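Local coordinates for putative uncharacterized protein (Pseudomonas phage 201phi2-1, PDB 3RB8), which is of unknown function but belongs to the phage tubulin-like proteins and is modelled here with guanosine-5'-diphosphate, at residues K4-F9 / P79-Y84; D32-N37 / G52-G57; Y88-G93 / G128-T133; L146-N151 / P206-L211; L234-E239 / V250-V255. All blocks are in the same frame, centred on the assembly; numbering follows the deposited sequence.

Overall arrangement
Near the N terminus, strand 6-10 meets the residues leading into strand 84-89, and contact 1 closes a loop of about 70 residues. Contact 2 is nested inside that loop. It joins the turns after strands 28-32 and 46-49, beside the nucleotide. The other contacts follow in series. Contact 3 closes a loop of about 35 residues and ties the glycine turn after strand 84-89 to helix 124-144. Contact 4 closes one of about 55 and pairs strands 148-154 and 208-214, in the same sheet as contact 1. Contact 5 closes a short loop at edge strand 250-252, across the chain's centre from contact 2.

Contact 1. Residues K4-F9 / P79-Y84; sequences KVCLIF and PEADFY
C6 and Y84 form the middle of this contact. They face each other as a parallel beta bridge, with both side chains on the same side of the sheet. C6 N donates to F83 O over 3.0 Å, in a nearly straight bond (161° at the hydrogen). Two CA-H...O contacts flank it: V5 CA lies 3.3 Å from F83 O, and Y84 CA lies 3.3 Å from C6 O. C6 CB sits against the Y84 ring, 3.5 Å from CD1. C6 SG reaches further out and touches P79 CD at 3.6 Å. The Y84 ring leaves the backbone on the side of its own N, with chi1 at -58°. This lays the CD1 side of the ring along C6 and brings I8 CD1 to 3.9 Å from Y84 CD1. I8 comes to the ring obliquely. A81 CB lies over one face of the same ring, offset toward the rim, and also touches C6 CB at 3.9 Å. On the other side of the bridge, V5 CG2 meets the edge of the F83 ring. The Y84 hydroxyl is held by R109, and D82 OD2 is hydrogen-bonded to Q181. Strand 6-10 lies inside the sheet, between strands 84-89 and 28-32, and the backbones of L7 and F9 bond to that of H29. Helix 161-178 covers the L7 and F83 side, through I172 and V175.

Contact 2. Residues D32-N37 / G52-G57; sequences DTCDKN and GTRGAG
T33 and T53 hold their hydroxyls alike: in each, OG1 lies between the backbone N and the carbonyl carbon (chi1 53° in T33). For T53 this aims OG1 at T33 O, and the hydrogen bond is 2.9 Å. It arrives in the carbonyl plane, on a lone pair. The two threonine side chains cross at about a right angle. G55 N also donates to T33 O, but weakly, over 3.2 Å. One carbonyl oxygen thus takes two donors from the facing turn. The T33 hydroxyl is turned elsewhere and bonds to S94. T33 N is held by D32 OD2 at 2.6 Å. G55 has no side chain, and its CA comes to 4.4 Å from C34 CA, so the two turns lie close. R54 starts out away from the other turn, but its chain bends at chi2 (-34°) and the end comes back. R54 CD then lies by C34 SG, and NH1 forms a salt bridge with D35 OD2 at 3.4 Å. The carboxylate and guanidinium planes stand 79° apart, so the pair is not a flat two-pronged one. Both turns follow parallel strands, 28-32 and 46-49. G57 touches the guanosine-5'-diphosphate, and the K36 side chain comes to about 4 Å from a magnesium ion. Nucleotide sites at the C-terminal ends of parallel strands are typical of the tubulin-like fold.

Contact 3. Residues Y88-G93 / G128-T133; sequences YSLGGG and GNDIDT. With GDP (guanosine-5'-diphosphate), chain B.
L90 and T133 meet obliquely, methyl against methyl, with L90 CD2 3.6 Å from T133 CG2. The threonine methyl is anti to its own backbone N, which turns it toward the leucine. The hydroxyl lies on the backbone N side (chi1 -55°) and donates back within helix 124-144 to N129 O at 2.8 Å. N129 O also takes the backbone bond from T133 N. The same T133 CG2 stands near the plane of the Y88 ring, at its edge, 4.4 Å from CE1. On the D130 side, L90 CB rests beside the carboxylate, 3.5 Å from D130 OD1. N129 bridges to the glycines. Its ND2 donates to G91 O at 2.8 Å, at 163° at the hydrogen. G91 O lies almost in the amide plane, yet ND2 stands above the carbonyl plane of G91. N129 ND2 also bonds to G58 O. The run G91-G92-G93, followed by S94, G95 and S96, corresponds to the glycine-rich phosphate-binding loop of tubulin and FtsZ. With no side chains at G91 and G92, the backbone comes right up to the guanosine-5'-diphosphate. G93 N donates to O3B of GDP at 2.9 Å, and S94 N and G95 N bond to the same ligand. S89 OG accepts from G91 N at 3.0 Å, an ST turn. It also makes a weak bond to GDP O4'.

Contact 4. Residues L146-N151 / P206-L211; sequences LPIVVN and PQVCEL
I148 to N151 and V208 to L211 run side by side as parallel strands. I148 takes part twice: its N donates to Q207 O at 3.0 Å, and its O accepts from C209 N at 2.9 Å. V150 repeats the pattern, with N bonded to C209 O and O bonded to L211 N. N151 extends it with a side chain: CG is anti to the backbone N (chi1 -173°), and ND2 reaches L211 O at 2.9 Å. Side chains alternate between the two faces. On one, V149 CG2 lies 4.0 Å from C209 CB, and V149 CG1 comes 3.7 Å from L211 CB. C209 SG turns back toward P147 CB. On the other, I148 CB approaches V208 CG2. In the tubulin-like sheet, strand 148-154 is the sixth of seven parallel strands counted from strand 46-49. Strand 208-214 is the seventh and lies in the C-terminal family region. Further out, N151 OD1 is hydrogen-bonded to K171 NZ. E138 OE1 of helix 124-144 takes V208 N, and that helix also covers I148 through I140 and A141. I269 of strand 264-270 packs on V149 and C209.

Contact 5. Residues L234-E239 / V250-V255; sequences LDPSKE and VGIMKV
At the outer edge of the C-terminal region of this tubulin-like protein, the connection leaving strand 231-233 packs L234, P236 and E239 against strand 250-252 and the residues after it. The two strands are parallel neighbours at the end of the sheet: G251 and M253 bond to Y233, and G251 also to S231. The connection makes a short 3-10 turn at 236-238, with K238 N bonded to D235 O at 2.9 Å. Contact across the two segments is mainly apolar. L234 has the most surface buried. With chi1 at -167° the L234 chain points away from its own N, and CD1 passes along M253. There L234 CD1 lies 3.7 Å from M253 CB. M253 is a selenomethionine, bent at its third torsion, and its CE comes back to 3.7 Å from L234 N. P236 sits beside I252, whose CD1 touches P236 CB at 3.8 Å. The E239 and V250 side chains approach from opposite directions and merely touch. R185 makes a long, weak ion pair with E239 OE2, and that same oxygen lies 3.7 Å from V250 CG2.

Contact 1. Residues K4-F9 / P79-Y84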
# COMPACT_ATOMS: atom_id res chain seq x y z
N LYS A 4 -20.16 -0.06 -2.35
CA LYS A 4 -19.43 -0.12 -3.62
C LYS A 4 -17.92 -0.30 -3.40
O LYS A 4 -17.28 -1.11 -4.08
CB LYS A 4 -19.71 1.11 -4.48
CG LYS A 4 -21.18 1.30 -4.85
CD LYS A 4 -21.41 1.34 -6.36
CE LYS A 4 -21.12 2.72 -6.96
NZ LYS A 4 -22.17 3.73 -6.65
N VAL A 5 -17.36 0.44 -2.45
CA VAL A 5 -15.93 0.37 -2.18
C VAL A 5 -15.63 0.70 -0.71
O VAL A 5 -16.14 1.69 -0.19
CB VAL A 5 -15.15 1.33 -3.12
CG1 VAL A 5 -15.49 2.78 -2.79
CG2 VAL A 5 -13.63 1.08 -3.01
N CYS A 6 -14.82 -0.13 -0.06
CA CYS A 6 -14.34 0.16 1.29
C CYS A 6 -12.87 0.63 1.29
O CYS A 6 -12.03 0.04 0.61
CB CYS A 6 -14.52 -1.04 2.22
SG CYS A 6 -15.86 -0.86 3.42
N LEU A 7 -12.58 1.69 2.03
CA LEU A 7 -11.23 2.26 2.03
C LEU A 7 -10.54 2.15 3.36
O LEU A 7 -10.85 2.87 4.31
CB LEU A 7 -11.24 3.71 1.58
CG LEU A 7 -11.47 3.84 0.08
CD1 LEU A 7 -12.95 4.13 -0.22
CD2 LEU A 7 -10.58 4.93 -0.46
N ILE A 8 -9.57 1.23 3.41
CA ILE A 8 -8.82 0.92 4.60
C ILE A 8 -7.46 1.62 4.60
O ILE A 8 -6.70 1.53 3.63
CB ILE A 8 -8.62 -0.61 4.70
CG1 ILE A 8 -9.97 -1.30 4.94
CG2 ILE A 8 -7.61 -0.98 5.77
CD1 ILE A 8 -10.16 -2.57 4.14
N PHE A 9 -7.16 2.32 5.69
CA PHE A 9 -5.84 2.90 5.88
C PHE A 9 -5.32 2.40 7.21
O PHE A 9 -6.10 2.22 8.14
CB PHE A 9 -5.91 4.42 5.90
CG PHE A 9 -6.51 5.02 4.67
CD1 PHE A 9 -5.71 5.50 3.65
CD2 PHE A 9 -7.88 5.11 4.52
CE1 PHE A 9 -6.26 6.06 2.52
CE2 PHE A 9 -8.43 5.66 3.39
CZ PHE A 9 -7.61 6.13 2.39
N PRO A 79 -17.60 -3.66 6.52
CA PRO A 79 -18.72 -4.28 5.80
C PRO A 79 -18.24 -5.00 4.55
O PRO A 79 -17.14 -4.74 4.07
CB PRO A 79 -19.57 -3.07 5.37
CG PRO A 79 -18.96 -1.86 6.00
CD PRO A 79 -17.54 -2.21 6.30
N GLU A 80 -19.06 -5.91 4.04
CA GLU A 80 -18.87 -6.43 2.69
C GLU A 80 -18.65 -5.27 1.73
O GLU A 80 -19.22 -4.19 1.90
CB GLU A 80 -20.09 -7.22 2.24
CG GLU A 80 -20.23 -8.52 2.97
CD GLU A 80 -18.88 -9.17 3.16
OE1 GLU A 80 -18.21 -9.45 2.14
OE2 GLU A 80 -18.49 -9.39 4.32
N ALA A 81 -17.82 -5.50 0.72
CA ALA A 81 -17.63 -4.52 -0.34
C ALA A 81 -17.37 -5.23 -1.67
O ALA A 81 -16.97 -6.39 -1.69
CB ALA A 81 -16.48 -3.55 -0.00
N ASP A 82 -17.62 -4.53 -2.77
CA ASP A 82 -17.37 -5.09 -4.09
C ASP A 82 -15.94 -4.79 -4.53
O ASP A 82 -15.45 -5.34 -5.51
CB ASP A 82 -18.38 -4.54 -5.10
CG ASP A 82 -19.78 -5.10 -4.89
OD1 ASP A 82 -19.89 -6.29 -4.52
OD2 ASP A 82 -20.76 -4.34 -5.08
N PHE A 83 -15.29 -3.90 -3.78
CA PHE A 83 -13.89 -3.58 -4.01
C PHE A 83 -13.33 -2.94 -2.75
O PHE A 83 -14.08 -2.36 -1.96
CB PHE A 83 -13.75 -2.64 -5.19
CG PHE A 83 -12.36 -2.60 -5.79
CD1 PHE A 83 -12.02 -3.44 -6.84
CD2 PHE A 83 -11.42 -1.70 -5.33
CE1 PHE A 83 -10.76 -3.39 -7.40
CE2 PHE A 83 -10.15 -1.65 -5.89
CZ PHE A 83 -9.82 -2.49 -6.93
N TYR A 84 -12.03 -3.07 -2.55
CA TYR A 84 -11.38 -2.45 -1.40
C TYR A 84 -10.08 -1.76 -1.80
O TYR A 84 -9.39 -2.17 -2.73
CB TYR A 84 -11.07 -3.47 -0.30
CG TYR A 84 -12.23 -4.28 0.27
CD1 TYR A 84 -12.74 -4.00 1.55
CD2 TYR A 84 -12.76 -5.37 -0.42
CE1 TYR A 84 -13.77 -4.77 2.11
CE2 TYR A 84 -13.79 -6.14 0.13
CZ TYR A 84 -14.29 -5.83 1.39
OH TYR A 84 -15.30 -6.58 1.93

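Contact 2. Residues D32-N37 / G52-G57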
# COMPACT_ATOMS: atom_id res chain seq x y z
N ASP A 32 -4.98 2.21 13.74
CA ASP A 32 -3.59 2.38 14.17
C ASP A 32 -3.40 1.67 15.51
O ASP A 32 -4.32 1.04 16.03
CB ASP A 32 -3.21 3.87 14.23
CG ASP A 32 -1.69 4.10 14.17
OD1 ASP A 32 -1.26 5.27 14.02
OD2 ASP A 32 -0.91 3.12 14.25
N THR A 33 -2.19 1.75 16.06
CA THR A 33 -1.91 1.17 17.37
C THR A 33 -1.92 2.24 18.45
O THR A 33 -1.91 1.94 19.63
CB THR A 33 -0.56 0.48 17.39
OG1 THR A 33 0.45 1.39 16.92
CG2 THR A 33 -0.60 -0.78 16.52
N CYS A 34 -1.91 3.50 18.02
CA CYS A 34 -2.14 4.61 18.93
C CYS A 34 -2.83 5.72 18.16
O CYS A 34 -3.18 5.55 16.99
CB CYS A 34 -0.83 5.10 19.53
SG CYS A 34 -1.05 6.05 21.06
N ASP A 35 -3.03 6.86 18.81
CA ASP A 35 -3.71 7.98 18.17
C ASP A 35 -2.77 9.09 17.72
O ASP A 35 -3.21 10.21 17.43
CB ASP A 35 -4.83 8.53 19.08
CG ASP A 35 -4.39 8.69 20.53
OD1 ASP A 35 -3.19 8.92 20.78
OD2 ASP A 35 -5.27 8.60 21.42
N LYS A 36 -1.47 8.79 17.64
CA LYS A 36 -0.45 9.77 17.26
C LYS A 36 -0.89 10.66 16.09
O LYS A 36 -0.59 11.86 16.07
CB LYS A 36 0.88 9.08 16.91
CG LYS A 36 1.59 8.40 18.08
CD LYS A 36 2.91 7.76 17.61
CE LYS A 36 3.51 6.82 18.66
NZ LYS A 36 3.86 7.52 19.94
N ASN A 37 -1.61 10.07 15.14
CA ASN A 37 -1.98 10.75 13.89
C ASN A 37 -3.47 11.05 13.74
O ASN A 37 -3.93 11.35 12.63
CB ASN A 37 -1.51 9.94 12.69
CG ASN A 37 -0.01 9.76 12.65
OD1 ASN A 37 0.56 8.98 13.42
ND2 ASN A 37 0.65 10.50 11.76
N GLY A 52 -3.43 -2.74 24.20
CA GLY A 52 -2.14 -3.28 24.60
C GLY A 52 -0.92 -2.63 23.99
O GLY A 52 0.18 -2.74 24.52
N THR A 53 -1.12 -1.92 22.87
CA THR A 53 0.00 -1.42 22.07
C THR A 53 0.43 0.01 22.37
O THR A 53 1.61 0.28 22.62
CB THR A 53 -0.29 -1.56 20.55
OG1 THR A 53 -1.51 -0.89 20.22
CG2 THR A 53 -0.41 -3.03 20.15
N ARG A 54 -0.53 0.93 22.35
CA ARG A 54 -0.26 2.37 22.46
C ARG A 54 1.02 2.91 21.78
O ARG A 54 1.91 3.44 22.44
CB ARG A 54 -0.41 2.84 23.91
CG ARG A 54 -1.85 3.18 24.23
CD ARG A 54 -2.52 3.74 22.97
NE ARG A 54 -3.96 3.95 23.10
CZ ARG A 54 -4.53 5.14 23.29
NH1 ARG A 54 -3.78 6.23 23.38
NH2 ARG A 54 -5.85 5.24 23.38
N GLY A 55 1.06 2.76 20.45
CA GLY A 55 2.04 3.39 19.57
C GLY A 55 3.49 3.48 20.02
O GLY A 55 3.95 4.53 20.46
N ALA A 56 4.22 2.38 19.89
CA ALA A 56 5.66 2.37 20.17
C ALA A 56 6.45 2.23 18.86
O ALA A 56 6.78 3.23 18.22
CB ALA A 56 6.02 1.28 21.18
N GLY A 57 6.74 0.98 18.47
CA GLY A 57 7.49 0.71 17.25
C GLY A 57 6.84 1.17 15.94
O GLY A 57 5.63 1.41 15.84

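Contact 3. Residues Y88-G93 / G128-T133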
# COMPACT_ATOMS: atom_id res chain seq x y z
N TYR A 88 -1.06 2.21 3.39
CA TYR A 88 -0.20 2.26 4.57
C TYR A 88 1.23 2.29 4.09
O TYR A 88 1.49 2.11 2.91
CB TYR A 88 -0.43 1.02 5.46
CG TYR A 88 -0.23 -0.28 4.71
CD1 TYR A 88 0.99 -0.94 4.74
CD2 TYR A 88 -1.26 -0.83 3.95
CE1 TYR A 88 1.18 -2.11 4.04
CE2 TYR A 88 -1.07 -2.01 3.26
CZ TYR A 88 0.15 -2.64 3.31
OH TYR A 88 0.34 -3.79 2.61
N SER A 89 2.15 2.52 5.02
CA SER A 89 3.58 2.55 4.72
C SER A 89 4.20 1.18 4.98
O SER A 89 3.82 0.49 5.92
CB SER A 89 4.27 3.59 5.60
OG SER A 89 5.68 3.61 5.40
N LEU A 90 5.16 0.79 4.14
CA LEU A 90 5.98 -0.40 4.39
C LEU A 90 7.06 -0.14 5.45
O LEU A 90 7.69 -1.08 5.94
CB LEU A 90 6.66 -0.85 3.09
CG LEU A 90 5.81 -0.88 1.82
CD1 LEU A 90 6.66 -0.76 0.57
CD2 LEU A 90 4.96 -2.14 1.76
N GLY A 91 7.27 1.13 5.80
CA GLY A 91 8.41 1.51 6.62
C GLY A 91 8.25 1.45 8.14
O GLY A 91 9.21 1.11 8.84
N GLY A 92 7.07 1.80 8.64
CA GLY A 92 6.82 1.81 10.08
C GLY A 92 6.58 0.44 10.72
O GLY A 92 6.90 -0.60 10.15
N GLY A 93 6.01 0.46 11.93
CA GLY A 93 5.73 -0.76 12.65
C GLY A 93 4.26 -1.17 12.67
O GLY A 93 3.94 -2.36 12.71
N GLY A 128 14.85 -1.77 5.96
CA GLY A 128 14.71 -3.15 6.38
C GLY A 128 13.25 -3.55 6.48
O GLY A 128 12.87 -4.64 6.09
N ASN A 129 12.44 -2.64 7.01
CA ASN A 129 11.01 -2.86 7.14
C ASN A 129 10.34 -2.96 5.78
O ASN A 129 9.47 -3.80 5.57
CB ASN A 129 10.37 -1.78 8.01
CG ASN A 129 10.46 -2.09 9.49
OD1 ASN A 129 10.96 -3.16 9.89
ND2 ASN A 129 9.99 -1.16 10.32
N ASP A 130 10.75 -2.10 4.86
CA ASP A 130 10.24 -2.16 3.50
C ASP A 130 10.38 -3.56 2.97
O ASP A 130 9.44 -4.13 2.43
CB ASP A 130 11.03 -1.24 2.56
CG ASP A 130 10.79 0.22 2.83
OD1 ASP A 130 9.79 0.55 3.51
OD2 ASP A 130 11.61 1.04 2.34
N ILE A 131 11.57 -4.12 3.12
CA ILE A 131 11.87 -5.41 2.53
C ILE A 131 10.98 -6.50 3.12
O ILE A 131 10.33 -7.25 2.39
CB ILE A 131 13.37 -5.72 2.65
CG1 ILE A 131 14.13 -4.98 1.54
CG2 ILE A 131 13.63 -7.22 2.59
CD1 ILE A 131 15.57 -4.66 1.88
N ASP A 132 10.94 -6.55 4.44
CA ASP A 132 10.11 -7.49 5.17
C ASP A 132 8.61 -7.42 4.82
O ASP A 132 7.90 -8.42 4.87
CB ASP A 132 10.31 -7.29 6.67
CG ASP A 132 11.67 -7.79 7.14
OD1 ASP A 132 12.42 -8.36 6.31
OD2 ASP A 132 11.98 -7.62 8.34
N THR A 133 8.14 -6.24 4.47
CA THR A 133 6.71 -6.07 4.25
C THR A 133 6.39 -6.50 2.84
O THR A 133 5.36 -7.14 2.59
CB THR A 133 6.28 -4.60 4.50
OG1 THR A 133 6.69 -4.22 5.81
CG2 THR A 133 4.80 -4.50 4.44
PB GDP B . 3.42 3.30 11.39
O1B GDP B . 2.26 4.12 11.85
O2B GDP B . 2.85 2.22 10.53
O3B GDP B . 4.14 2.64 12.53
O3A GDP B . 4.54 4.13 10.57
PA GDP B . 4.38 5.61 9.97
O1A GDP B . 4.04 6.61 11.03
O2A GDP B . 3.31 5.63 8.90
O5' GDP B . 5.83 5.96 9.38
C5' GDP B . 6.66 5.00 8.73
C4' GDP B . 7.64 5.70 7.80
O4' GDP B . 6.97 6.37 6.73
C3' GDP B . 8.45 6.76 8.48
O3' GDP B . 9.66 6.14 8.87
C2' GDP B . 8.73 7.75 7.37
O2' GDP B . 9.79 7.19 6.59
C1' GDP B . 7.54 7.67 6.46
N9 GDP B . 6.36 8.54 6.69
C8 GDP B . 5.81 8.88 7.87
N7 GDP B . 4.68 9.62 7.68
C5 GDP B . 4.49 9.73 6.34
C6 GDP B . 3.49 10.36 5.44
O6 GDP B . 2.51 10.99 5.88
N1 GDP B . 3.66 10.22 4.12
C2 GDP B . 4.69 9.54 3.58
N2 GDP B . 4.79 9.45 2.23
N3 GDP B . 5.64 8.94 4.35
C4 GDP B . 5.59 9.00 5.70

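Contact 4. Residues L146-N151 / P206-L211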
# COMPACT_ATOMS: atom_id res chain seq x y z
N LEU A 146 -3.22 -15.77 -5.11
CA LEU A 146 -3.91 -14.54 -5.42
C LEU A 146 -2.86 -13.48 -5.72
O LEU A 146 -1.90 -13.33 -4.97
CB LEU A 146 -4.73 -14.13 -4.20
CG LEU A 146 -5.46 -12.80 -4.23
CD1 LEU A 146 -6.66 -12.91 -5.14
CD2 LEU A 146 -5.91 -12.45 -2.87
N PRO A 147 -3.03 -12.73 -6.83
CA PRO A 147 -2.08 -11.63 -6.97
C PRO A 147 -2.34 -10.59 -5.88
O PRO A 147 -3.50 -10.37 -5.47
CB PRO A 147 -2.38 -11.05 -8.37
CG PRO A 147 -3.29 -12.00 -9.02
CD PRO A 147 -4.02 -12.74 -7.92
N ILE A 148 -1.26 -10.00 -5.37
CA ILE A 148 -1.36 -8.92 -4.40
C ILE A 148 -0.93 -7.68 -5.15
O ILE A 148 0.27 -7.45 -5.34
CB ILE A 148 -0.45 -9.14 -3.17
CG1 ILE A 148 -0.90 -10.37 -2.37
CG2 ILE A 148 -0.44 -7.92 -2.27
CD1 ILE A 148 -2.22 -10.21 -1.69
N VAL A 149 -1.92 -6.91 -5.61
CA VAL A 149 -1.67 -5.79 -6.51
C VAL A 149 -1.48 -4.49 -5.73
O VAL A 149 -2.33 -4.07 -4.96
CB VAL A 149 -2.81 -5.69 -7.55
CG1 VAL A 149 -2.68 -4.43 -8.37
CG2 VAL A 149 -2.79 -6.90 -8.46
N VAL A 150 -0.33 -3.85 -5.94
CA VAL A 150 0.01 -2.65 -5.18
C VAL A 150 0.58 -1.52 -6.04
O VAL A 150 1.39 -1.74 -6.92
CB VAL A 150 1.00 -2.94 -4.01
CG1 VAL A 150 0.61 -4.21 -3.24
CG2 VAL A 150 2.42 -3.03 -4.50
N ASN A 151 0.13 -0.31 -5.75
CA ASN A 151 0.77 0.88 -6.29
C ASN A 151 1.88 1.28 -5.32
O ASN A 151 1.60 1.64 -4.17
CB ASN A 151 -0.24 2.01 -6.44
CG ASN A 151 0.33 3.21 -7.15
OD1 ASN A 151 0.68 4.21 -6.53
ND2 ASN A 151 0.45 3.12 -8.46
N PRO A 206 0.55 -16.44 -8.94
CA PRO A 206 0.14 -15.44 -7.95
C PRO A 206 1.37 -14.91 -7.22
O PRO A 206 2.12 -15.69 -6.63
CB PRO A 206 -0.74 -16.23 -6.98
CG PRO A 206 -0.34 -17.63 -7.14
CD PRO A 206 0.06 -17.78 -8.58
N GLN A 207 1.57 -13.60 -7.29
CA GLN A 207 2.70 -12.95 -6.66
C GLN A 207 2.36 -11.48 -6.42
O GLN A 207 1.25 -11.03 -6.74
CB GLN A 207 3.98 -13.10 -7.51
CG GLN A 207 3.93 -12.53 -8.93
CD GLN A 207 5.17 -12.90 -9.76
OE1 GLN A 207 5.30 -12.51 -10.91
NE2 GLN A 207 6.07 -13.67 -9.18
N VAL A 208 3.30 -10.76 -5.82
CA VAL A 208 3.17 -9.31 -5.65
C VAL A 208 3.32 -8.60 -7.00
O VAL A 208 4.30 -8.78 -7.71
CB VAL A 208 4.15 -8.75 -4.59
CG1 VAL A 208 4.22 -7.26 -4.65
CG2 VAL A 208 3.70 -9.16 -3.20
N CYS A 209 2.30 -7.82 -7.36
CA CYS A 209 2.26 -7.14 -8.64
C CYS A 209 2.21 -5.64 -8.44
O CYS A 209 1.76 -5.14 -7.42
CB CYS A 209 1.03 -7.56 -9.42
SG CYS A 209 0.96 -9.25 -9.96
N GLU A 210 2.68 -4.91 -9.44
CA GLU A 210 2.56 -3.47 -9.44
C GLU A 210 1.34 -3.02 -10.21
O GLU A 210 1.00 -3.58 -11.26
CB GLU A 210 3.76 -2.84 -10.10
CG GLU A 210 4.88 -2.53 -9.16
CD GLU A 210 5.89 -1.64 -9.84
OE1 GLU A 210 5.67 -0.40 -9.83
OE2 GLU A 210 6.87 -2.18 -10.42
N LEU A 211 0.69 -1.98 -9.69
CA LEU A 211 -0.39 -1.29 -10.36
C LEU A 211 0.10 0.05 -10.90
O LEU A 211 0.67 0.85 -10.17
CB LEU A 211 -1.55 -1.07 -9.41
CG LEU A 211 -2.67 -0.15 -9.89
CD1 LEU A 211 -3.21 -0.55 -11.26
CD2 LEU A 211 -3.77 -0.16 -8.85

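Contact 5. Residues L234-E239 / V250-V255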
# COMPACT_ATOMS: atom_id res chain seq x y z
N LEU A 234 -13.36 8.47 -22.13
CA LEU A 234 -14.44 9.44 -22.14
C LEU A 234 -14.95 9.59 -23.57
O LEU A 234 -16.16 9.60 -23.82
CB LEU A 234 -13.96 10.78 -21.60
CG LEU A 234 -15.09 11.75 -21.30
CD1 LEU A 234 -16.11 11.07 -20.41
CD2 LEU A 234 -14.56 13.03 -20.65
N ASP A 235 -14.01 9.70 -24.50
CA ASP A 235 -14.32 9.69 -25.93
C ASP A 235 -14.09 8.28 -26.46
O ASP A 235 -12.95 7.90 -26.78
CB ASP A 235 -13.46 10.73 -26.66
CG ASP A 235 -13.84 10.89 -28.13
OD1 ASP A 235 -14.89 10.37 -28.55
OD2 ASP A 235 -13.08 11.56 -28.86
N PRO A 236 -15.17 7.48 -26.56
CA PRO A 236 -15.11 6.08 -27.00
C PRO A 236 -14.36 5.91 -28.32
O PRO A 236 -13.79 4.85 -28.56
CB PRO A 236 -16.59 5.70 -27.18
CG PRO A 236 -17.32 7.00 -27.23
CD PRO A 236 -16.55 7.92 -26.34
N SER A 237 -14.37 6.97 -29.14
CA SER A 237 -13.75 6.97 -30.46
C SER A 237 -12.23 6.79 -30.39
O SER A 237 -11.62 6.13 -31.25
CB SER A 237 -14.07 8.28 -31.18
OG SER A 237 -13.47 9.39 -30.53
N LYS A 238 -11.64 7.41 -29.37
CA LYS A 238 -10.20 7.33 -29.13
C LYS A 238 -9.76 5.96 -28.62
O LYS A 238 -8.57 5.74 -28.36
CB LYS A 238 -9.76 8.43 -28.16
CG LYS A 238 -9.93 9.85 -28.70
CD LYS A 238 -9.33 10.90 -27.77
CE LYS A 238 -7.81 10.93 -27.85
NZ LYS A 238 -7.23 11.90 -26.89
N GLU A 239 -10.70 5.03 -28.48
CA GLU A 239 -10.38 3.70 -28.01
C GLU A 239 -9.43 2.97 -28.95
O GLU A 239 -9.69 2.83 -30.15
CB GLU A 239 -11.64 2.86 -27.79
CG GLU A 239 -11.34 1.47 -27.20
CD GLU A 239 -12.53 0.53 -27.27
OE1 GLU A 239 -13.68 1.02 -27.44
OE2 GLU A 239 -12.32 -0.70 -27.16
N VAL A 250 -12.19 -2.79 -21.58
CA VAL A 250 -12.51 -1.37 -21.71
C VAL A 250 -13.86 -1.04 -21.08
O VAL A 250 -14.78 -1.87 -21.03
CB VAL A 250 -12.44 -0.91 -23.18
CG1 VAL A 250 -12.90 0.54 -23.33
CG2 VAL A 250 -11.02 -1.07 -23.73
N GLY A 251 -13.95 0.19 -20.56
CA GLY A 251 -15.20 0.79 -20.14
C GLY A 251 -15.28 2.20 -20.68
O GLY A 251 -14.26 2.78 -21.05
N ILE A 252 -16.49 2.77 -20.74
CA ILE A 252 -16.65 4.15 -21.21
C ILE A 252 -17.17 5.03 -20.08
O ILE A 252 -18.05 4.61 -19.32
CB ILE A 252 -17.58 4.24 -22.47
CG1 ILE A 252 -16.93 3.55 -23.67
CG2 ILE A 252 -17.94 5.70 -22.81
CD1 ILE A 252 -15.51 4.04 -23.97
N MSE A 253 -16.62 6.23 -19.96
CA MSE A 253 -17.03 7.16 -18.90
C MSE A 253 -18.10 8.15 -19.37
O MSE A 253 -18.24 8.42 -20.56
CB MSE A 253 -15.82 7.94 -18.37
CG MSE A 253 -14.78 7.08 -17.68
SE MSE A 253 -13.30 8.13 -16.98
CE MSE A 253 -12.25 8.34 -18.61
N LYS A 254 -18.84 8.69 -18.41
CA LYS A 254 -19.92 9.63 -18.71
C LYS A 254 -19.51 11.08 -18.46
O LYS A 254 -19.03 11.42 -17.38
CB LYS A 254 -21.16 9.27 -17.91
CG LYS A 254 -21.78 7.94 -18.32
CD LYS A 254 -22.68 7.38 -17.24
CE LYS A 254 -23.42 6.17 -17.76
NZ LYS A 254 -22.56 5.38 -18.69
N VAL A 255 -19.71 11.93 -19.47
CA VAL A 255 -19.31 13.33 -19.40
C VAL A 255 -20.01 14.09 -18.28
O VAL A 255 -19.45 15.02 -17.71
CB VAL A 255 -19.58 14.04 -20.74
CG1 VAL A 255 -21.06 13.96 -21.07
CG2 VAL A 255 -19.12 15.49 -20.68